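Local coordinates for chitinase A (Pteris ryukyuensis, PDB 4RL3), which probably hydrolyses the beta-1,4 glycosidic bonds of chitin through its glycoside hydrolase family 18 catalytic domain, the part of the longer protein described here, at residues T131-F134 and V135-G139; D160-E163 and S164-T167; G171-S174 and S175-D178. All blocks are in the same frame, centred on the assembly; numbering follows the deposited sequence. Where two conformers were deposited one is given.

Contact 1: T131-F134 and V135-G139; sequences TSTF and VSCIG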
loop_
_atom_site.group_PDB
_atom_site.type_symbol
_atom_site.label_atom_id
_atom_site.label_comp_id
_atom_site.label_asym_id
_atom_site.label_seq_id
_atom_site.Cartn_x
_atom_site.Cartn_y
_atom_site.Cartn_z
ATOM N N THR A 131 3.050 1.736 20.904
ATOM C CA THR A 131 3.833 1.861 19.690
ATOM C C THR A 131 4.950 0.815 19.640
ATOM O O THR A 131 5.212 0.240 18.583
ATOM C CB THR A 131 4.355 3.301 19.549
ATOM O OG1 THR A 131 3.222 4.157 19.348
ATOM C CG2 THR A 131 5.353 3.446 18.405
ATOM N N SER A 132 5.596 0.553 20.775
ATOM C CA SER A 132 6.636 -0.472 20.830
ATOM C C SER A 132 6.093 -1.846 20.441
ATOM O O SER A 132 6.759 -2.596 19.734
ATOM C CB SER A 132 7.267 -0.544 22.221
ATOM O OG SER A 132 8.069 0.599 22.476
ATOM N N THR A 133 4.888 -2.170 20.906
ATOM C CA THR A 133 4.266 -3.450 20.588
ATOM C C THR A 133 3.973 -3.548 19.097
ATOM O O THR A 133 4.306 -4.544 18.471
ATOM C CB THR A 133 3.000 -3.687 21.419
ATOM O OG1 THR A 133 3.373 -3.853 22.796
ATOM C CG2 THR A 133 2.251 -4.921 20.937
ATOM N N PHE A 134 3.377 -2.500 18.531
ATOM C CA PHE A 134 3.106 -2.459 17.096
ATOM C C PHE A 134 4.383 -2.637 16.272
ATOM O O PHE A 134 4.435 -3.456 15.358
ATOM C CB PHE A 134 2.407 -1.149 16.711
ATOM C CG PHE A 134 2.217 -0.962 15.231
ATOM C CD1 PHE A 134 1.335 -1.764 14.527
ATOM C CD2 PHE A 134 2.930 0.008 14.537
ATOM C CE1 PHE A 134 1.163 -1.599 13.169
ATOM C CE2 PHE A 134 2.746 0.196 13.170
ATOM C CZ PHE A 134 1.877 -0.628 12.486
ATOM N N VAL A 135 5.417 -1.879 16.609
ATOM C CA VAL A 135 6.650 -1.919 15.848
ATOM C C VAL A 135 7.295 -3.307 15.917
ATOM O O VAL A 135 7.766 -3.835 14.910
ATOM C CB VAL A 135 7.627 -0.812 16.321
ATOM C CG1 VAL A 135 9.015 -1.006 15.737
ATOM C CG2 VAL A 135 7.077 0.574 15.981
ATOM N N SER A 136 7.323 -3.898 17.105
ATOM C CA SER A 136 7.873 -5.234 17.263
ATOM C C SER A 136 7.119 -6.261 16.412
ATOM O O SER A 136 7.726 -7.067 15.722
ATOM C CB SER A 136 7.814 -5.648 18.730
ATOM O OG SER A 136 8.427 -6.915 18.912
ATOM N N CYS A 137 5.792 -6.214 16.464
ATOM C CA CYS A 137 4.975 -7.158 15.692
ATOM C C CYS A 137 5.256 -7.050 14.193
ATOM O O CYS A 137 5.512 -8.048 13.518
ATOM C CB CYS A 137 3.479 -6.908 15.931
ATOM S SG CYS A 137 2.879 -7.512 17.523
ATOM N N ILE A 138 5.190 -5.838 13.669
ATOM C CA ILE A 138 5.321 -5.646 12.228
ATOM C C ILE A 138 6.759 -5.860 11.756
ATOM O O ILE A 138 6.990 -6.466 10.701
ATOM C CB ILE A 138 4.831 -4.248 11.797
ATOM C CG1 ILE A 138 3.341 -4.074 12.119
ATOM C CG2 ILE A 138 5.105 -3.998 10.317
ATOM C CD1 ILE A 138 2.423 -5.091 11.492
ATOM N N GLY A 139 7.722 -5.354 12.517
ATOM C CA GLY A 139 9.119 -5.527 12.155
ATOM C C GLY A 139 9.496 -6.996 12.084
ATOM O O GLY A 139 10.168 -7.449 11.147
#

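Contact 2: D160-E163 and S164-T167; sequences DGVE and SQYT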
loop_
_atom_site.group_PDB
_atom_site.type_symbol
_atom_site.label_atom_id
_atom_site.label_comp_id
_atom_site.label_asym_id
_atom_site.label_seq_id
_atom_site.Cartn_x
_atom_site.Cartn_y
_atom_site.Cartn_z
ATOM N N ASP A 160 0.672 11.627 8.179
ATOM C CA ASP A 160 1.216 12.370 9.325
ATOM C C ASP A 160 0.604 11.962 10.660
ATOM O O ASP A 160 1.298 11.919 11.678
ATOM C CB ASP A 160 1.076 13.880 9.120
ATOM C CG ASP A 160 2.033 14.425 8.058
ATOM O OD1 ASP A 160 3.027 13.752 7.709
ATOM O OD2 ASP A 160 1.788 15.558 7.591
ATOM N N GLY A 161 -0.689 11.645 10.650
ATOM C CA GLY A 161 -1.402 11.255 11.865
ATOM C C GLY A 161 -0.882 10.002 12.544
ATOM O O GLY A 161 -1.158 9.778 13.734
ATOM N N VAL A 162 -0.128 9.187 11.802
ATOM C CA VAL A 162 0.502 7.984 12.350
ATOM C C VAL A 162 2.036 8.032 12.254
ATOM O O VAL A 162 2.702 7.004 12.219
ATOM C CB VAL A 162 -0.082 6.714 11.690
ATOM C CG1 VAL A 162 -1.558 6.590 12.054
ATOM C CG2 VAL A 162 0.101 6.711 10.177
ATOM N N GLU A 163 2.594 9.244 12.278
ATOM C CA GLU A 163 4.043 9.449 12.180
ATOM C C GLU A 163 4.833 8.753 13.278
ATOM O O GLU A 163 5.872 8.147 13.006
ATOM C CB GLU A 163 4.336 10.956 12.219
ATOM C CG GLU A 163 5.800 11.360 12.115
ATOM C CD GLU A 163 5.932 12.864 11.971
ATOM O OE1 GLU A 163 5.373 13.412 10.991
ATOM O OE2 GLU A 163 6.549 13.506 12.860
ATOM N N SER A 164 4.343 8.841 14.517
ATOM C CA SER A 164 5.043 8.238 15.645
ATOM C C SER A 164 5.268 6.738 15.437
ATOM O O SER A 164 6.367 6.215 15.652
ATOM C CB SER A 164 4.257 8.470 16.935
ATOM O OG SER A 164 5.001 7.991 18.039
ATOM N N GLN A 165 4.226 6.050 14.991
ATOM C CA GLN A 165 4.295 4.609 14.786
ATOM C C GLN A 165 5.180 4.241 13.608
ATOM O O GLN A 165 6.056 3.382 13.717
ATOM C CB GLN A 165 2.906 4.025 14.564
ATOM C CG GLN A 165 2.042 3.998 15.821
ATOM C CD GLN A 165 1.333 5.306 16.141
ATOM O OE1 GLN A 165 1.297 6.249 15.337
ATOM N NE2 GLN A 165 0.756 5.365 17.333
ATOM N N TYR A 166 4.944 4.864 12.463
ATOM C CA TYR A 166 5.634 4.428 11.254
ATOM C C TYR A 166 7.076 4.914 11.131
ATOM O O TYR A 166 7.903 4.218 10.550
ATOM C CB TYR A 166 4.811 4.753 10.019
ATOM C CG TYR A 166 3.647 3.799 9.845
ATOM C CD1 TYR A 166 3.824 2.563 9.219
ATOM C CD2 TYR A 166 2.385 4.106 10.338
ATOM C CE1 TYR A 166 2.773 1.680 9.067
ATOM C CE2 TYR A 166 1.332 3.223 10.195
ATOM C CZ TYR A 166 1.530 2.013 9.561
ATOM O OH TYR A 166 0.475 1.130 9.407
ATOM N N THR A 167 7.399 6.093 11.671
ATOM C CA THR A 167 8.810 6.492 11.677
ATOM C C THR A 167 9.646 5.594 12.597
ATOM O O THR A 167 10.798 5.279 12.294
ATOM C CB THR A 167 9.034 7.973 12.053
ATOM O OG1 THR A 167 8.484 8.248 13.354
ATOM C CG2 THR A 167 8.444 8.906 10.995
HETATM O O HOH W 1 -1.266 7.419 15.757
#

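Contact 3: G171-S174 and S175-D178; sequences GQYS and SVID. With EDO (1,2-ethanediol), chain D.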
loop_
_atom_site.group_PDB
_atom_site.type_symbol
_atom_site.label_atom_id
_atom_site.label_comp_id
_atom_site.label_asym_id
_atom_site.label_seq_id
_atom_site.Cartn_x
_atom_site.Cartn_y
_atom_site.Cartn_z
ATOM N N GLY A 171 12.626 3.532 10.907
ATOM C CA GLY A 171 13.971 3.839 11.390
ATOM C C GLY A 171 14.687 2.613 11.925
ATOM O O GLY A 171 15.920 2.556 11.928
ATOM N N GLN A 172 13.887 1.638 12.357
ATOM C CA GLN A 172 14.352 0.390 12.942
ATOM C C GLN A 172 14.533 -0.758 11.934
ATOM O O GLN A 172 15.415 -1.603 12.098
ATOM C CB GLN A 172 13.338 -0.029 14.006
ATOM C CG GLN A 172 13.864 -1.012 15.028
ATOM C CD GLN A 172 13.004 -1.115 16.258
ATOM O OE1 GLN A 172 13.090 -2.092 17.000
ATOM N NE2 GLN A 172 12.151 -0.112 16.488
ATOM N N TYR A 173 13.695 -0.784 10.895
ATOM C CA TYR A 173 13.615 -1.910 9.964
ATOM C C TYR A 173 13.793 -1.470 8.510
ATOM O O TYR A 173 13.338 -2.135 7.577
ATOM C CB TYR A 173 12.269 -2.639 10.161
ATOM C CG TYR A 173 12.218 -3.402 11.449
ATOM C CD1 TYR A 173 12.796 -4.657 11.538
ATOM C CD2 TYR A 173 11.624 -2.868 12.587
ATOM C CE1 TYR A 173 12.780 -5.366 12.722
ATOM C CE2 TYR A 173 11.610 -3.568 13.768
ATOM C CZ TYR A 173 12.187 -4.819 13.828
ATOM O OH TYR A 173 12.206 -5.545 14.988
ATOM N N SER A 174 14.514 -0.370 8.293
ATOM C CA SER A 174 14.649 0.135 6.928
ATOM C C SER A 174 15.299 -0.867 5.978
ATOM O O SER A 174 14.965 -0.901 4.800
ATOM C CB SER A 174 15.374 1.481 6.890
ATOM O OG SER A 174 16.705 1.375 7.340
ATOM N N SER A 175 16.196 -1.716 6.477
ATOM C CA SER A 175 16.846 -2.687 5.602
ATOM C C SER A 175 15.888 -3.708 4.994
ATOM O O SER A 175 16.205 -4.306 3.964
ATOM C CB SER A 175 17.963 -3.420 6.340
ATOM O OG SER A 175 17.439 -4.267 7.341
ATOM N N VAL A 176 14.731 -3.924 5.619
ATOM C CA VAL A 176 13.762 -4.882 5.079
ATOM C C VAL A 176 12.476 -4.219 4.576
ATOM O O VAL A 176 11.572 -4.903 4.098
ATOM C CB VAL A 176 13.431 -6.015 6.086
ATOM C CG1 VAL A 176 14.663 -6.888 6.325
ATOM C CG2 VAL A 176 12.870 -5.473 7.396
ATOM N N ILE A 177 12.401 -2.893 4.649
ATOM C CA ILE A 177 11.266 -2.172 4.099
ATOM C C ILE A 177 11.712 -1.498 2.808
ATOM O O ILE A 177 12.506 -0.571 2.829
ATOM C CB ILE A 177 10.705 -1.147 5.104
ATOM C CG1 ILE A 177 10.128 -1.874 6.328
ATOM C CG2 ILE A 177 9.601 -0.304 4.461
ATOM C CD1 ILE A 177 9.869 -0.982 7.510
ATOM N N ASP A 178 11.176 -1.957 1.690
ATOM C CA ASP A 178 11.632 -1.517 0.380
ATOM C C ASP A 178 11.023 -0.209 -0.068
ATOM O O ASP A 178 11.683 0.551 -0.770
ATOM C CB ASP A 178 11.313 -2.586 -0.647
ATOM C CG ASP A 178 11.876 -3.920 -0.260
ATOM O OD1 ASP A 178 13.126 -4.068 -0.310
ATOM O OD2 ASP A 178 11.083 -4.809 0.122
HETATM C C1 EDO D . 15.453 -6.447 0.161
HETATM O O1 EDO D . 14.113 -6.516 -0.316
HETATM C C2 EDO D . 15.453 -6.040 1.628
HETATM O O2 EDO D . 14.909 -7.083 2.446
HETATM O O HOH W 2 17.320 -1.927 9.341
#

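Contact 1: T131-F134 and V135-G139
V135 N donates to T131 O at 2.9 Å in an almost straight bond, the shortest of four i-to-i+4 bonds that carry the first turns of helix 131-147. S136, C137 and I138 continue the series onto S132, T133 and F134. V135 also covers its own acceptor: its CG2 branch, beside the backbone N, comes to 3.2 Å from T131 O and meets the methyl CG2 of T131 at 4.1 Å. F134 and I138 make the broader apolar contact. With CG anti to the backbone N (chi1 174°), the F134 ring projects from the inner side of the helix, and I138 lays its CG1 methylene over one face, 3.5 Å from F134 CE1. The rings of F126 and F91 meet F134 edge-to-face, while F134 and I138 both rest on I121 of strand 118-123. Beside that row, C137 leans back over the preceding turn, its CB 3.6 Å from T133 O, and packs against W99 of helix 96-114. Two hydroxyls take local partners: T133 OG1 bonds S130 and S136 OG bonds Q140. This is an amphipathic helix of the beta-alpha-beta unit 118-156 in the TIM-barrel fold: F134 and I138 press on the strand that runs through the DxxDxDxE signature of family 18. With the carbonyls of residues 131 to 134 already paired by main-chain bonds, the helix can present an aromatic and aliphatic surface to the barrel.

Contact 2: D160-E163 and S164-T167
E163 O receives two hydrogen bonds from T167, which reach it from opposite faces of the carbonyl plane: one from the backbone N at 2.9 Å, the other from OG1 at 2.6 Å, lying 35° out of that plane. The hydroxyl gets there because chi1 of 58° sets OG1 between the backbone N and the carbonyl carbon, turned back along the helix. One residue earlier, at the N-cap, V162 O takes a nearly linear bond from Y166 N (3.1 Å). Water extends the polar links: a single molecule donates to G161 O and, at 2.8 Å, to Q165 OE1, tying the 3-10 turn to the bent side chain of Q165. The E163 carboxylate forms a salt bridge with K206, and Y166 OH bonds Y123 O, in the strand of the family 18 signature. Apolar contacts follow. V162 and Y166 run side by side, V162 CG2 meeting Y166 CD2 at 3.5 Å, while V162 O lies in plane at the edge of the tyrosine ring. The extended E163 chain passes T167 CG2 with its CG at 3.8 Å. Helix 163-173 therefore starts with its first carbonyls engaged, and the T167 hydroxyl spends its proton within the turn itself.

Contact 3: G171-S174 and S175-D178
Y173 O is the crowded centre of the turn that ends helix 163-173. V176 N bonds it at 3.0 Å from well above the carbonyl plane, and I177 N adds a weak bond. Carbon closes in: V176 CG2 stands 3.4 Å from Y173 O, its chi1 of -66° setting this branch between the backbone N and the carbonyl carbon. The same methyl lies at the edge of the Y173 ring, and I177 CD1 touches Y173 CB at 3.9 Å. I177 N reaches S174 O far out of its plane; this bond and that from V176 N span three residues, as in a 3-10 turn, where the helix upstream used four. Solvent meets the looser side at two separate places: S175 N donates to a water at 3.1 Å, and at the far end a 1,2-ethanediol, probably from the crystallisation liquor, donates its O1 to D178 OD1 at 2.6 Å. D178 OD2 pairs with K146 and accepts from A154 N. With an alanine in place of D178, K146 would probably lose its charge partner and A154 N this side-chain acceptor. V176 packs on I142 and T143 of helix 131-147, I177 folds on L169 and F170, and D178 joins strand 153-156 by backbone bonds to A154.

Contacts 2 and 3 mark the two ends of helix 163-173, while contact 1 lies within the preceding helix, 131-147, alongside it. Contacts 1 and 2 are partly buried and contact 3 is a surface contact. The helices meet through them: F134 CD2 packs on Q165 CB at 4.0 Å, and farther along G139 CA lies 3.6 Å from Y173 CE2, where a glycine lets the tyrosine ring come close to the backbone. Their chemistry follows their place: regular main-chain bonds with an aromatic cluster facing the barrel in contact 1, a hydroxyl-reinforced start in contact 2, and bent, partly weak bonds with water and a charged aspartate in contact 3.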